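Local atomic coordinates of methyltransferase (Streptococcus mutans, PDB entry 2B78), a protein that probably transfers methyl groups from S-adenosyl-L-methionine to a substrate, perhaps RNA, though its own target is not established. Residues L31-V36 / Y50-N55; F226-A231 / A253-N258; H354-L359 / K379-K384; D117-S122 / L147-K152; T72-L77 / D133-A138. All blocks are in the same frame, centred on the assembly; numbering follows the deposited sequence.

How the contacts relate
From the N terminus, contact 1 closes first, pairing the two strands of a hairpin in the PUA-like region. Contacts 4 and 5 come next and cross: helix 71-83 leads, strand 118-123 follows, and their partners, helix 132-142 and strand 148-153, arrive in the same order. The two touch where F121 meets V136, which packs the helix pair against the five-strand sheet that holds the strand pair. Contact 2 then closes a loop around strand 237-242, joining two helices of the methyltransferase fold. Contact 3 ends the chain at the edge of the seven-strand sheet, its centre about 24 Å from that of contact 2. Contacts 1 and 3 lie on opposite sides of the chain's centre.

Contact 1. Residues L31-V36 / Y50-N55; sequences LDNQVV and YLSKQN
The backbone bond between L51 and Q34 is the firm polar link here: L51 N donates to Q34 O at 2.9 Å, with an angle of 166° at the hydrogen. One residue further along, V35 and Y50 form an antiparallel non-hydrogen-bonded pair. A second backbone bond, from Q34 N to L51 O, is weak and, because L51 O is crowded in the model, doubtful. Side-chain polar contacts gather at the other end. N33 OD1 lies 3.1 Å from S52 OG, while S52 OG also accepts from the backbone N of F127, and N33 ND2 reaches S126 and Q130, which brings helix 126-130 against the loop that leads into strand 34-39. A water ties the corner together, donating to D32 OD2 at 2.8 Å and to N33 OD1, and accepting from K53 N. D32 turns its carboxylate over the second strand because CG stands anti to the backbone N (chi1 -163°). Its OD2 is 4.1 Å from K53 NZ, too far for a salt bridge, although the opposite charges probably still attract. Apolar contacts lie on the L51 face. There L51 CD1 presses tightly on L31 CB at 3.5 Å, and V36 CG1 approaches the same methyl at 4.0 Å, crossing the leucine at about a right angle. N33 and Q34 both face L51, an arrangement that fits a G1 beta bulge at the open end of the hairpin of strands 34-39 and 45-54 in the PUA-like domain.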
# COMPACT_ATOMS: atom_id res chain seq x y z
N LEU A 31 25.98 -14.29 -5.01
CA LEU A 31 25.50 -14.68 -3.69
C LEU A 31 24.00 -14.43 -3.55
O LEU A 31 23.42 -13.63 -4.29
CB LEU A 31 26.25 -13.88 -2.61
CG LEU A 31 27.71 -13.51 -2.88
CD1 LEU A 31 28.22 -12.58 -1.79
CD2 LEU A 31 28.56 -14.76 -2.96
N ASP A 32 23.38 -15.12 -2.59
CA ASP A 32 21.95 -14.95 -2.32
C ASP A 32 21.51 -15.66 -1.03
O ASP A 32 22.16 -16.60 -0.57
CB ASP A 32 21.11 -15.45 -3.51
CG ASP A 32 19.69 -14.92 -3.46
OD1 ASP A 32 19.46 -13.90 -2.78
OD2 ASP A 32 18.80 -15.52 -4.11
N ASN A 33 20.42 -15.17 -0.45
CA ASN A 33 19.85 -15.71 0.78
C ASN A 33 20.85 -16.02 1.88
O ASN A 33 21.08 -17.18 2.23
CB ASN A 33 19.01 -16.95 0.48
CG ASN A 33 17.55 -16.62 0.27
OD1 ASN A 33 17.19 -15.86 -0.63
ND2 ASN A 33 16.69 -17.18 1.11
N GLN A 34 21.43 -14.97 2.45
CA GLN A 34 22.40 -15.13 3.52
C GLN A 34 22.79 -13.75 4.02
O GLN A 34 22.58 -12.75 3.32
CB GLN A 34 23.65 -15.87 3.02
CG GLN A 34 24.36 -15.20 1.85
CD GLN A 34 25.55 -16.00 1.34
OE1 GLN A 34 26.55 -16.17 2.04
NE2 GLN A 34 25.43 -16.50 0.11
N VAL A 35 23.32 -13.69 5.23
CA VAL A 35 23.77 -12.44 5.80
C VAL A 35 25.17 -12.20 5.26
O VAL A 35 25.95 -13.14 5.11
CB VAL A 35 23.83 -12.52 7.35
CG1 VAL A 35 24.39 -11.23 7.92
CG2 VAL A 35 22.43 -12.78 7.90
N VAL A 36 25.49 -10.95 4.93
CA VAL A 36 26.82 -10.63 4.41
C VAL A 36 27.30 -9.36 5.07
O VAL A 36 26.54 -8.69 5.78
CB VAL A 36 26.81 -10.42 2.87
CG1 VAL A 36 26.29 -11.68 2.17
CG2 VAL A 36 25.96 -9.21 2.50
N TYR A 50 21.60 -8.45 4.38
CA TYR A 50 21.17 -9.78 3.99
C TYR A 50 20.76 -9.74 2.53
O TYR A 50 20.24 -8.74 2.04
CB TYR A 50 20.03 -10.31 4.90
CG TYR A 50 18.62 -9.83 4.62
CD1 TYR A 50 17.92 -10.26 3.49
CD2 TYR A 50 17.96 -8.99 5.51
CE1 TYR A 50 16.59 -9.86 3.26
CE2 TYR A 50 16.63 -8.59 5.30
CZ TYR A 50 15.96 -9.03 4.18
OH TYR A 50 14.65 -8.66 3.96
N LEU A 51 21.02 -10.84 1.83
CA LEU A 51 20.68 -10.94 0.42
C LEU A 51 19.48 -11.84 0.21
O LEU A 51 19.35 -12.88 0.84
CB LEU A 51 21.86 -11.50 -0.38
CG LEU A 51 23.18 -10.73 -0.34
CD1 LEU A 51 24.21 -11.45 -1.20
CD2 LEU A 51 22.97 -9.31 -0.83
N SER A 52 18.60 -11.42 -0.69
CA SER A 52 17.41 -12.18 -1.05
C SER A 52 16.73 -11.37 -2.13
O SER A 52 16.63 -10.15 -2.04
CB SER A 52 16.48 -12.37 0.15
OG SER A 52 15.45 -13.29 -0.16
N LYS A 53 16.26 -12.05 -3.17
CA LYS A 53 15.61 -11.36 -4.26
C LYS A 53 14.24 -10.83 -3.87
O LYS A 53 13.41 -11.55 -3.30
CB LYS A 53 15.49 -12.30 -5.47
CG LYS A 53 16.76 -12.30 -6.33
CD LYS A 53 16.73 -13.38 -7.40
CE LYS A 53 17.23 -14.72 -6.86
NZ LYS A 53 17.31 -15.76 -7.92
N GLN A 54 14.02 -9.56 -4.16
CA GLN A 54 12.76 -8.89 -3.85
C GLN A 54 12.50 -7.84 -4.92
O GLN A 54 12.92 -6.69 -4.79
CB GLN A 54 12.84 -8.23 -2.47
CG GLN A 54 11.51 -7.65 -1.99
CD GLN A 54 11.60 -7.10 -0.59
OE1 GLN A 54 12.29 -7.66 0.26
NE2 GLN A 54 10.88 -6.00 -0.33
N ASN A 55 11.79 -8.24 -5.97
CA ASN A 55 11.48 -7.34 -7.08
C ASN A 55 12.77 -6.82 -7.71
O ASN A 55 13.55 -7.60 -8.24
CB ASN A 55 10.61 -6.18 -6.60
CG ASN A 55 9.27 -6.64 -6.05
OD1 ASN A 55 8.50 -7.32 -6.73
ND2 ASN A 55 8.99 -6.27 -4.80
O HOH W 1 16.17 -15.01 -3.20

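Contact 2. Residues F226-A231 / A253-N258; sequences FSVAAA and AHFEAN
Two helices of the Rossmann-like methyltransferase fold, 225-232 and 247-257, run side by side here, their short axes 9.6 Å apart and inclined by 26°. V228 is central to the contact. Its CB stands over the centre of one face of the F255 ring, 4.2 Å above the plane, and its CG2 lies 4.0 Å from H254 CB, the two side chains crossing at about a right angle. That methyl points to the second helix because it is anti to the valine's backbone N. F255 reaches along the first helix: CE1 touches A231 CB at 3.9 Å and CZ meets S227 CB at 4.0 Å. Strand 237-242 connects the two helices in the chain and ends at D242, seen to bind S-adenosyl-L-homocysteine, although no ligand is bound here. S227 OG turns to S240 of that strand and to N218. On the other helix, H254 NE2 bonds to the backbone O of N184, and its imidazole meets Y183 edge to face.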
# COMPACT_ATOMS: atom_id res chain seq x y z
N PHE A 226 -13.54 3.44 -1.26
CA PHE A 226 -13.61 4.89 -1.53
C PHE A 226 -15.07 5.32 -1.67
O PHE A 226 -15.44 6.44 -1.30
CB PHE A 226 -12.89 5.27 -2.82
CG PHE A 226 -11.39 5.32 -2.72
CD1 PHE A 226 -10.76 6.05 -1.72
CD2 PHE A 226 -10.61 4.66 -3.67
CE1 PHE A 226 -9.36 6.13 -1.67
CE2 PHE A 226 -9.22 4.73 -3.63
CZ PHE A 226 -8.59 5.47 -2.63
N SER A 227 -15.89 4.44 -2.24
CA SER A 227 -17.29 4.74 -2.44
C SER A 227 -18.05 4.86 -1.13
O SER A 227 -18.86 5.78 -0.95
CB SER A 227 -17.92 3.66 -3.32
OG SER A 227 -17.27 3.62 -4.58
N VAL A 228 -17.79 3.94 -0.20
CA VAL A 228 -18.44 3.98 1.10
C VAL A 228 -18.00 5.24 1.86
O VAL A 228 -18.81 5.88 2.52
CB VAL A 228 -18.14 2.68 1.93
CG1 VAL A 228 -16.68 2.65 2.36
CG2 VAL A 228 -19.06 2.61 3.13
N ALA A 229 -16.73 5.60 1.73
CA ALA A 229 -16.19 6.79 2.39
C ALA A 229 -16.92 8.03 1.86
O ALA A 229 -17.40 8.88 2.63
CB ALA A 229 -14.68 6.91 2.10
N ALA A 230 -17.02 8.12 0.54
CA ALA A 230 -17.71 9.25 -0.08
C ALA A 230 -19.18 9.29 0.36
O ALA A 230 -19.73 10.36 0.61
CB ALA A 230 -17.60 9.14 -1.59
N ALA A 231 -19.81 8.12 0.45
CA ALA A 231 -21.20 8.04 0.87
C ALA A 231 -21.38 8.60 2.28
O ALA A 231 -22.37 9.29 2.57
CB ALA A 231 -21.68 6.58 0.81
N ALA A 253 -20.74 -5.31 1.89
CA ALA A 253 -20.40 -5.49 3.29
C ALA A 253 -20.05 -4.20 4.01
O ALA A 253 -20.39 -4.03 5.18
CB ALA A 253 -19.27 -6.48 3.43
N HIS A 254 -19.36 -3.29 3.33
CA HIS A 254 -18.99 -2.01 3.93
C HIS A 254 -20.24 -1.13 4.09
O HIS A 254 -20.46 -0.51 5.14
CB HIS A 254 -17.99 -1.26 3.05
CG HIS A 254 -16.69 -1.97 2.85
ND1 HIS A 254 -15.98 -1.91 1.67
CD2 HIS A 254 -15.95 -2.71 3.70
CE1 HIS A 254 -14.86 -2.59 1.80
NE2 HIS A 254 -14.81 -3.09 3.02
N PHE A 255 -21.04 -1.07 3.04
CA PHE A 255 -22.25 -0.25 3.05
C PHE A 255 -23.20 -0.72 4.14
O PHE A 255 -23.81 0.09 4.82
CB PHE A 255 -22.93 -0.29 1.68
CG PHE A 255 -22.30 0.65 0.67
CD1 PHE A 255 -22.62 2.00 0.66
CD2 PHE A 255 -21.37 0.18 -0.25
CE1 PHE A 255 -22.02 2.88 -0.25
CE2 PHE A 255 -20.76 1.04 -1.17
CZ PHE A 255 -21.09 2.40 -1.17
N GLU A 256 -23.31 -2.04 4.29
CA GLU A 256 -24.18 -2.64 5.30
C GLU A 256 -23.69 -2.31 6.71
O GLU A 256 -24.49 -1.98 7.60
CB GLU A 256 -24.22 -4.16 5.10
CG GLU A 256 -24.98 -4.94 6.17
CD GLU A 256 -26.45 -4.53 6.28
OE1 GLU A 256 -27.14 -4.48 5.24
OE2 GLU A 256 -26.91 -4.27 7.41
N ALA A 257 -22.38 -2.39 6.91
CA ALA A 257 -21.77 -2.13 8.22
C ALA A 257 -22.03 -0.71 8.67
O ALA A 257 -22.05 -0.43 9.87
CB ALA A 257 -20.27 -2.37 8.15
N ASN A 258 -22.22 0.20 7.71
CA ASN A 258 -22.47 1.60 8.03
C ASN A 258 -23.94 1.97 7.87
O ASN A 258 -24.29 3.14 7.85
CB ASN A 258 -21.58 2.48 7.16
CG ASN A 258 -20.10 2.26 7.44
OD1 ASN A 258 -19.38 1.69 6.61
ND2 ASN A 258 -19.65 2.69 8.61

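Contact 3. Residues H354-L359 / K379-K384; sequences HTYLDL and KVFTIK
T382 O is gripped by two neighbouring amides, L357 N at 2.8 Å and D358 N at 3.3 Å. The first donor comes nearly along the C=O axis, whereas the second lies in the carbonyl plane, on a lone pair. T382 N returns a bond to D358 O at 3.0 Å. L357 and D358 thus share one partner: this is a classic beta bulge, and it shifts the antiparallel register by one residue where strand 355-360 borders strand 379-384 at the edge of the seven-strand sheet. Before the bulge, T355 and K384 exchange a pair of backbone bonds. The ring of F381 is sandwiched. Y356 brings its edge toward one face, the centroids 5.2 Å apart and the planes at 72°, while L359 CD1 sits over the centre of the opposite face, 3.8 Å from the centroid. Y356 CE1 also packs on I383 CD1 at 3.5 Å, and the Y356 hydroxyl bonds to E346 of the covering helix 338-349. A water bridges D358 OD2, V380 O and T382 OG1.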
# COMPACT_ATOMS: atom_id res chain seq x y z
N HIS A 354 -6.21 22.38 -16.50
CA HIS A 354 -6.44 21.72 -15.21
C HIS A 354 -5.50 22.26 -14.14
O HIS A 354 -4.47 22.86 -14.45
CB HIS A 354 -6.24 20.21 -15.34
CG HIS A 354 -4.89 19.81 -15.85
ND1 HIS A 354 -4.51 19.97 -17.16
CD2 HIS A 354 -3.82 19.26 -15.21
CE1 HIS A 354 -3.27 19.54 -17.32
NE2 HIS A 354 -2.83 19.10 -16.15
N THR A 355 -5.86 22.03 -12.88
CA THR A 355 -5.06 22.50 -11.75
C THR A 355 -4.84 21.38 -10.74
O THR A 355 -5.78 20.66 -10.39
CB THR A 355 -5.78 23.64 -11.02
OG1 THR A 355 -6.22 24.62 -11.97
CG2 THR A 355 -4.85 24.30 -10.01
N TYR A 356 -3.60 21.22 -10.28
CA TYR A 356 -3.31 20.20 -9.27
C TYR A 356 -3.62 20.80 -7.90
O TYR A 356 -2.97 21.76 -7.47
CB TYR A 356 -1.85 19.78 -9.33
CG TYR A 356 -1.54 18.86 -10.49
CD1 TYR A 356 -1.57 17.47 -10.33
CD2 TYR A 356 -1.23 19.38 -11.74
CE1 TYR A 356 -1.29 16.62 -11.39
CE2 TYR A 356 -0.96 18.54 -12.81
CZ TYR A 356 -0.99 17.17 -12.63
OH TYR A 356 -0.74 16.34 -13.70
N LEU A 357 -4.62 20.24 -7.23
CA LEU A 357 -5.00 20.74 -5.92
C LEU A 357 -4.17 20.13 -4.81
O LEU A 357 -3.92 20.78 -3.79
CB LEU A 357 -6.48 20.47 -5.66
CG LEU A 357 -7.53 21.11 -6.57
CD1 LEU A 357 -8.92 20.74 -6.08
CD2 LEU A 357 -7.35 22.62 -6.59
N ASP A 358 -3.74 18.89 -5.00
CA ASP A 358 -2.99 18.22 -3.94
C ASP A 358 -2.32 16.92 -4.34
O ASP A 358 -2.65 16.33 -5.36
CB ASP A 358 -3.96 17.95 -2.79
CG ASP A 358 -3.28 17.30 -1.61
OD1 ASP A 358 -2.45 17.98 -0.96
OD2 ASP A 358 -3.56 16.12 -1.33
N LEU A 359 -1.35 16.49 -3.53
CA LEU A 359 -0.65 15.22 -3.72
C LEU A 359 -0.53 14.62 -2.33
O LEU A 359 -0.02 15.26 -1.41
CB LEU A 359 0.76 15.42 -4.30
CG LEU A 359 1.72 14.22 -4.21
CD1 LEU A 359 1.15 13.01 -4.95
CD2 LEU A 359 3.07 14.59 -4.81
N LYS A 379 0.95 7.40 -4.46
CA LYS A 379 0.91 8.73 -5.05
C LYS A 379 -0.54 8.99 -5.42
O LYS A 379 -1.13 8.25 -6.21
CB LYS A 379 1.78 8.79 -6.30
CG LYS A 379 3.27 8.68 -6.02
CD LYS A 379 4.06 8.39 -7.27
CE LYS A 379 4.10 6.91 -7.56
NZ LYS A 379 4.89 6.19 -6.52
N VAL A 380 -1.14 10.02 -4.83
CA VAL A 380 -2.52 10.34 -5.13
C VAL A 380 -2.62 11.82 -5.44
O VAL A 380 -2.33 12.67 -4.59
CB VAL A 380 -3.46 10.00 -3.95
CG1 VAL A 380 -4.91 10.20 -4.36
CG2 VAL A 380 -3.23 8.55 -3.51
N PHE A 381 -3.03 12.12 -6.67
CA PHE A 381 -3.18 13.49 -7.13
C PHE A 381 -4.64 13.88 -7.23
O PHE A 381 -5.44 13.16 -7.82
CB PHE A 381 -2.55 13.66 -8.52
CG PHE A 381 -1.07 13.90 -8.49
CD1 PHE A 381 -0.56 15.07 -7.93
CD2 PHE A 381 -0.19 12.99 -9.07
CE1 PHE A 381 0.82 15.32 -7.94
CE2 PHE A 381 1.18 13.23 -9.10
CZ PHE A 381 1.69 14.41 -8.53
N THR A 382 -4.99 15.02 -6.64
CA THR A 382 -6.35 15.52 -6.70
C THR A 382 -6.25 16.68 -7.69
O THR A 382 -5.54 17.65 -7.44
CB THR A 382 -6.84 16.03 -5.32
OG1 THR A 382 -6.91 14.92 -4.41
CG2 THR A 382 -8.23 16.66 -5.45
N ILE A 383 -6.96 16.56 -8.81
CA ILE A 383 -6.92 17.55 -9.88
C ILE A 383 -8.28 18.13 -10.25
O ILE A 383 -9.25 17.38 -10.44
CB ILE A 383 -6.33 16.93 -11.16
CG1 ILE A 383 -4.98 16.28 -10.83
CG2 ILE A 383 -6.21 17.98 -12.25
CD1 ILE A 383 -4.49 15.33 -11.90
N LYS A 384 -8.36 19.45 -10.38
CA LYS A 384 -9.60 20.11 -10.76
C LYS A 384 -9.58 20.57 -12.22
O LYS A 384 -8.55 21.02 -12.72
CB LYS A 384 -9.87 21.33 -9.88
CG LYS A 384 -11.18 22.01 -10.25
CD LYS A 384 -11.50 23.18 -9.36
CE LYS A 384 -12.87 23.74 -9.72
NZ LYS A 384 -13.93 22.69 -9.60
O HOH W 2 -4.37 14.29 -3.39

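Contact 4. Residues D117-S122 / L147-K152; sequences DFVLFS and LGAYEK
L120 and Y150 meet where L120 CD1 rests 3.6 Å from Y150 CB, the two side chains crossing at about a right angle. L120 CG is anti to the backbone N (chi1 -178°), which carries the same methyl over the second strand to K152 CG at 3.9 Å. At the start of the pair, one face of the F118 ring receives L147 CB, 4.1 Å from CE1, while the ring lies against the backbone of G148, which has no side chain to intervene. D117 and L147 run alongside each other, pointing the same way. On the opposite face of the sheet, the edge of the F121 ring approaches A149, with CE2 4.2 Å from A149 CB. A parallel backbone ladder sets these neighbours in register: V119 N bonds to G148 O, Y150 N to V119 O, F121 N to Y150 O at 2.8 Å, and K152 N to F121 O at 2.7 Å. Further out, Y150 OH is held by E169 and A170, and E151 OE1 takes a hydrogen bond from W123 NE1 and forms a salt bridge with R132. K152 NZ is gripped by the carbonyls of G190 and L187 and by S162 OG. Strands 118-123 and 148-153, linked through helices 126-130 and 132-142, form a beta-alpha-beta crossover between adjacent parallel strands, the third and fourth of the five-strand mixed sheet.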
# COMPACT_ATOMS: atom_id res chain seq x y z
N ASP A 117 -8.19 -7.06 16.68
CA ASP A 117 -7.51 -7.92 17.65
C ASP A 117 -6.51 -8.90 17.05
O ASP A 117 -5.88 -9.67 17.77
CB ASP A 117 -8.54 -8.70 18.46
CG ASP A 117 -9.41 -7.81 19.32
OD1 ASP A 117 -8.85 -7.02 20.11
OD2 ASP A 117 -10.65 -7.91 19.21
N PHE A 118 -6.36 -8.85 15.73
CA PHE A 118 -5.45 -9.75 15.03
C PHE A 118 -4.36 -9.01 14.26
O PHE A 118 -4.54 -7.85 13.88
CB PHE A 118 -6.25 -10.64 14.08
CG PHE A 118 -7.24 -11.54 14.78
CD1 PHE A 118 -6.86 -12.80 15.23
CD2 PHE A 118 -8.54 -11.10 15.02
CE1 PHE A 118 -7.77 -13.61 15.92
CE2 PHE A 118 -9.45 -11.90 15.71
CZ PHE A 118 -9.06 -13.16 16.15
N VAL A 119 -3.24 -9.68 14.03
CA VAL A 119 -2.15 -9.08 13.28
C VAL A 119 -1.91 -9.85 12.00
O VAL A 119 -2.26 -11.03 11.89
CB VAL A 119 -0.84 -9.04 14.10
CG1 VAL A 119 -1.03 -8.10 15.27
CG2 VAL A 119 -0.46 -10.43 14.59
N LEU A 120 -1.31 -9.17 11.03
CA LEU A 120 -1.02 -9.78 9.74
C LEU A 120 0.43 -9.51 9.33
O LEU A 120 0.82 -8.37 9.09
CB LEU A 120 -1.97 -9.24 8.67
CG LEU A 120 -1.78 -9.84 7.27
CD1 LEU A 120 -2.16 -11.32 7.29
CD2 LEU A 120 -2.63 -9.08 6.26
N PHE A 121 1.21 -10.59 9.26
CA PHE A 121 2.61 -10.54 8.87
C PHE A 121 2.68 -10.76 7.36
O PHE A 121 1.93 -11.57 6.82
CB PHE A 121 3.40 -11.68 9.53
CG PHE A 121 3.71 -11.47 10.98
CD1 PHE A 121 4.97 -11.04 11.37
CD2 PHE A 121 2.75 -11.71 11.95
CE1 PHE A 121 5.27 -10.87 12.72
CE2 PHE A 121 3.04 -11.54 13.31
CZ PHE A 121 4.30 -11.11 13.69
N SER A 122 3.59 -10.06 6.70
CA SER A 122 3.78 -10.23 5.27
C SER A 122 5.27 -10.41 5.01
O SER A 122 6.10 -9.58 5.41
CB SER A 122 3.24 -9.03 4.49
OG SER A 122 1.82 -9.01 4.55
N LEU A 147 -4.92 -11.32 19.84
CA LEU A 147 -5.58 -12.61 19.98
C LEU A 147 -5.05 -13.68 19.02
O LEU A 147 -5.08 -14.88 19.33
CB LEU A 147 -7.08 -12.46 19.77
CG LEU A 147 -7.81 -11.42 20.63
CD1 LEU A 147 -9.29 -11.47 20.28
CD2 LEU A 147 -7.60 -11.71 22.11
N GLY A 148 -4.60 -13.25 17.85
CA GLY A 148 -4.09 -14.19 16.87
C GLY A 148 -3.35 -13.50 15.76
O GLY A 148 -3.31 -12.26 15.70
N ALA A 149 -2.75 -14.29 14.86
CA ALA A 149 -1.99 -13.75 13.75
C ALA A 149 -2.07 -14.60 12.49
O ALA A 149 -2.23 -15.83 12.56
CB ALA A 149 -0.52 -13.58 14.15
N TYR A 150 -1.94 -13.93 11.35
CA TYR A 150 -1.96 -14.55 10.04
C TYR A 150 -0.75 -14.04 9.28
O TYR A 150 -0.13 -13.06 9.69
CB TYR A 150 -3.23 -14.17 9.29
CG TYR A 150 -4.44 -14.85 9.84
CD1 TYR A 150 -4.91 -16.05 9.28
CD2 TYR A 150 -5.11 -14.34 10.95
CE1 TYR A 150 -6.00 -16.72 9.82
CE2 TYR A 150 -6.20 -15.00 11.50
CZ TYR A 150 -6.64 -16.18 10.93
OH TYR A 150 -7.72 -16.84 11.49
N GLU A 151 -0.42 -14.71 8.18
CA GLU A 151 0.73 -14.30 7.38
C GLU A 151 0.46 -14.42 5.89
O GLU A 151 -0.28 -15.29 5.45
CB GLU A 151 1.95 -15.16 7.74
CG GLU A 151 1.84 -16.62 7.29
CD GLU A 151 3.02 -17.46 7.74
OE1 GLU A 151 4.12 -16.90 7.93
OE2 GLU A 151 2.86 -18.69 7.89
N LYS A 152 1.07 -13.52 5.11
CA LYS A 152 0.95 -13.54 3.65
C LYS A 152 2.34 -13.79 3.09
O LYS A 152 3.32 -13.22 3.56
CB LYS A 152 0.46 -12.18 3.11
CG LYS A 152 -0.90 -11.71 3.61
CD LYS A 152 -2.00 -12.70 3.26
CE LYS A 152 -3.37 -12.15 3.63
NZ LYS A 152 -4.46 -13.14 3.41

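Contact 5. Residues T72-L77 / D133-A138; sequences TYFIKL and DEIVAA
E134 is the first residue of segment 133-138 to touch the other helix, its OE1 lying near the plane of the F74 ring, 4.1 Å from CE2 at the edge. The carboxylate is turned almost perpendicular to the ring, their planes 88° apart. Next comes I135, which lays CG1 over the centre of one ring face, 3.6 Å from the centroid and only 12° off the normal, a clear CH-pi contact. F107 also meets the F74 ring, edge to face. Helices 71-83 and 132-142 cross here at -46°, with short axes 8.2 Å apart, and helix 132-142 is also part of the crossover between strands 118-123 and 148-153. One turn on from E134, A138 points its methyl into the neighbouring helix, where it fits between F74 CB at 3.4 Å and I75 CG1 at 3.6 Å. This small side chain lets the backbones approach closely, the CA atoms of A138 and I75 being 4.8 Å apart. I75 also touches Q141 and V142, further along helix 132-142.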
# COMPACT_ATOMS: atom_id res chain seq x y z
N THR A 72 16.78 -11.25 19.97
CA THR A 72 16.91 -9.98 20.68
C THR A 72 17.01 -8.79 19.72
O THR A 72 16.51 -7.70 20.02
CB THR A 72 18.15 -9.97 21.61
OG1 THR A 72 17.88 -10.81 22.74
CG2 THR A 72 18.45 -8.56 22.10
N TYR A 73 17.65 -9.00 18.58
CA TYR A 73 17.79 -7.93 17.61
C TYR A 73 16.40 -7.50 17.12
O TYR A 73 16.16 -6.31 16.92
CB TYR A 73 18.63 -8.38 16.42
CG TYR A 73 18.90 -7.27 15.44
CD1 TYR A 73 19.84 -6.27 15.72
CD2 TYR A 73 18.21 -7.20 14.22
CE1 TYR A 73 20.09 -5.24 14.82
CE2 TYR A 73 18.46 -6.17 13.31
CZ TYR A 73 19.40 -5.20 13.62
OH TYR A 73 19.65 -4.19 12.72
N PHE A 74 15.50 -8.46 16.94
CA PHE A 74 14.15 -8.13 16.48
C PHE A 74 13.31 -7.52 17.60
O PHE A 74 12.45 -6.67 17.34
CB PHE A 74 13.48 -9.37 15.88
CG PHE A 74 14.05 -9.76 14.54
CD1 PHE A 74 13.87 -8.94 13.43
CD2 PHE A 74 14.80 -10.92 14.41
CE1 PHE A 74 14.45 -9.28 12.20
CE2 PHE A 74 15.38 -11.26 13.18
CZ PHE A 74 15.20 -10.44 12.08
N ILE A 75 13.54 -7.93 18.84
CA ILE A 75 12.80 -7.36 19.96
C ILE A 75 13.09 -5.85 19.99
O ILE A 75 12.18 -5.03 20.16
CB ILE A 75 13.22 -8.01 21.31
CG1 ILE A 75 12.64 -9.42 21.39
CG2 ILE A 75 12.74 -7.18 22.49
CD1 ILE A 75 13.17 -10.25 22.55
N LYS A 76 14.36 -5.49 19.80
CA LYS A 76 14.78 -4.09 19.79
C LYS A 76 14.08 -3.35 18.64
O LYS A 76 13.57 -2.25 18.83
CB LYS A 76 16.29 -3.98 19.59
CG LYS A 76 17.14 -4.67 20.66
CD LYS A 76 17.06 -3.93 21.99
CE LYS A 76 18.06 -4.51 22.99
NZ LYS A 76 17.97 -3.82 24.31
N LEU A 77 14.09 -3.95 17.46
CA LEU A 77 13.45 -3.32 16.30
C LEU A 77 11.96 -3.07 16.53
O LEU A 77 11.45 -2.00 16.20
CB LEU A 77 13.63 -4.18 15.05
CG LEU A 77 14.99 -4.12 14.35
CD1 LEU A 77 14.98 -5.01 13.13
CD2 LEU A 77 15.30 -2.66 13.96
N ASP A 133 10.55 -17.62 12.44
CA ASP A 133 10.21 -18.06 13.80
C ASP A 133 10.76 -17.12 14.86
O ASP A 133 10.08 -16.79 15.82
CB ASP A 133 10.71 -19.49 14.06
CG ASP A 133 9.86 -20.54 13.36
OD1 ASP A 133 8.85 -20.15 12.74
OD2 ASP A 133 10.21 -21.74 13.42
N GLU A 134 12.01 -16.68 14.69
CA GLU A 134 12.60 -15.76 15.65
C GLU A 134 11.95 -14.39 15.53
O GLU A 134 11.71 -13.73 16.54
CB GLU A 134 14.11 -15.67 15.44
CG GLU A 134 14.53 -15.56 13.99
CD GLU A 134 16.02 -15.79 13.81
OE1 GLU A 134 16.81 -14.95 14.29
OE2 GLU A 134 16.39 -16.82 13.21
N ILE A 135 11.65 -13.97 14.31
CA ILE A 135 10.99 -12.69 14.11
C ILE A 135 9.65 -12.67 14.84
O ILE A 135 9.34 -11.73 15.58
CB ILE A 135 10.72 -12.42 12.60
CG1 ILE A 135 12.05 -12.21 11.87
CG2 ILE A 135 9.81 -11.19 12.44
CD1 ILE A 135 11.89 -11.92 10.38
N VAL A 136 8.84 -13.71 14.64
CA VAL A 136 7.53 -13.78 15.28
C VAL A 136 7.67 -13.85 16.80
O VAL A 136 6.95 -13.17 17.53
CB VAL A 136 6.73 -14.99 14.76
CG1 VAL A 136 5.40 -15.08 15.48
CG2 VAL A 136 6.49 -14.85 13.27
N ALA A 137 8.60 -14.68 17.27
CA ALA A 137 8.85 -14.84 18.70
C ALA A 137 9.14 -13.47 19.33
O ALA A 137 8.60 -13.13 20.39
CB ALA A 137 10.03 -15.78 18.92
N ALA A 138 9.98 -12.69 18.67
CA ALA A 138 10.34 -11.35 19.14
C ALA A 138 9.12 -10.44 19.14
O ALA A 138 8.93 -9.64 20.06
CB ALA A 138 11.42 -10.76 18.25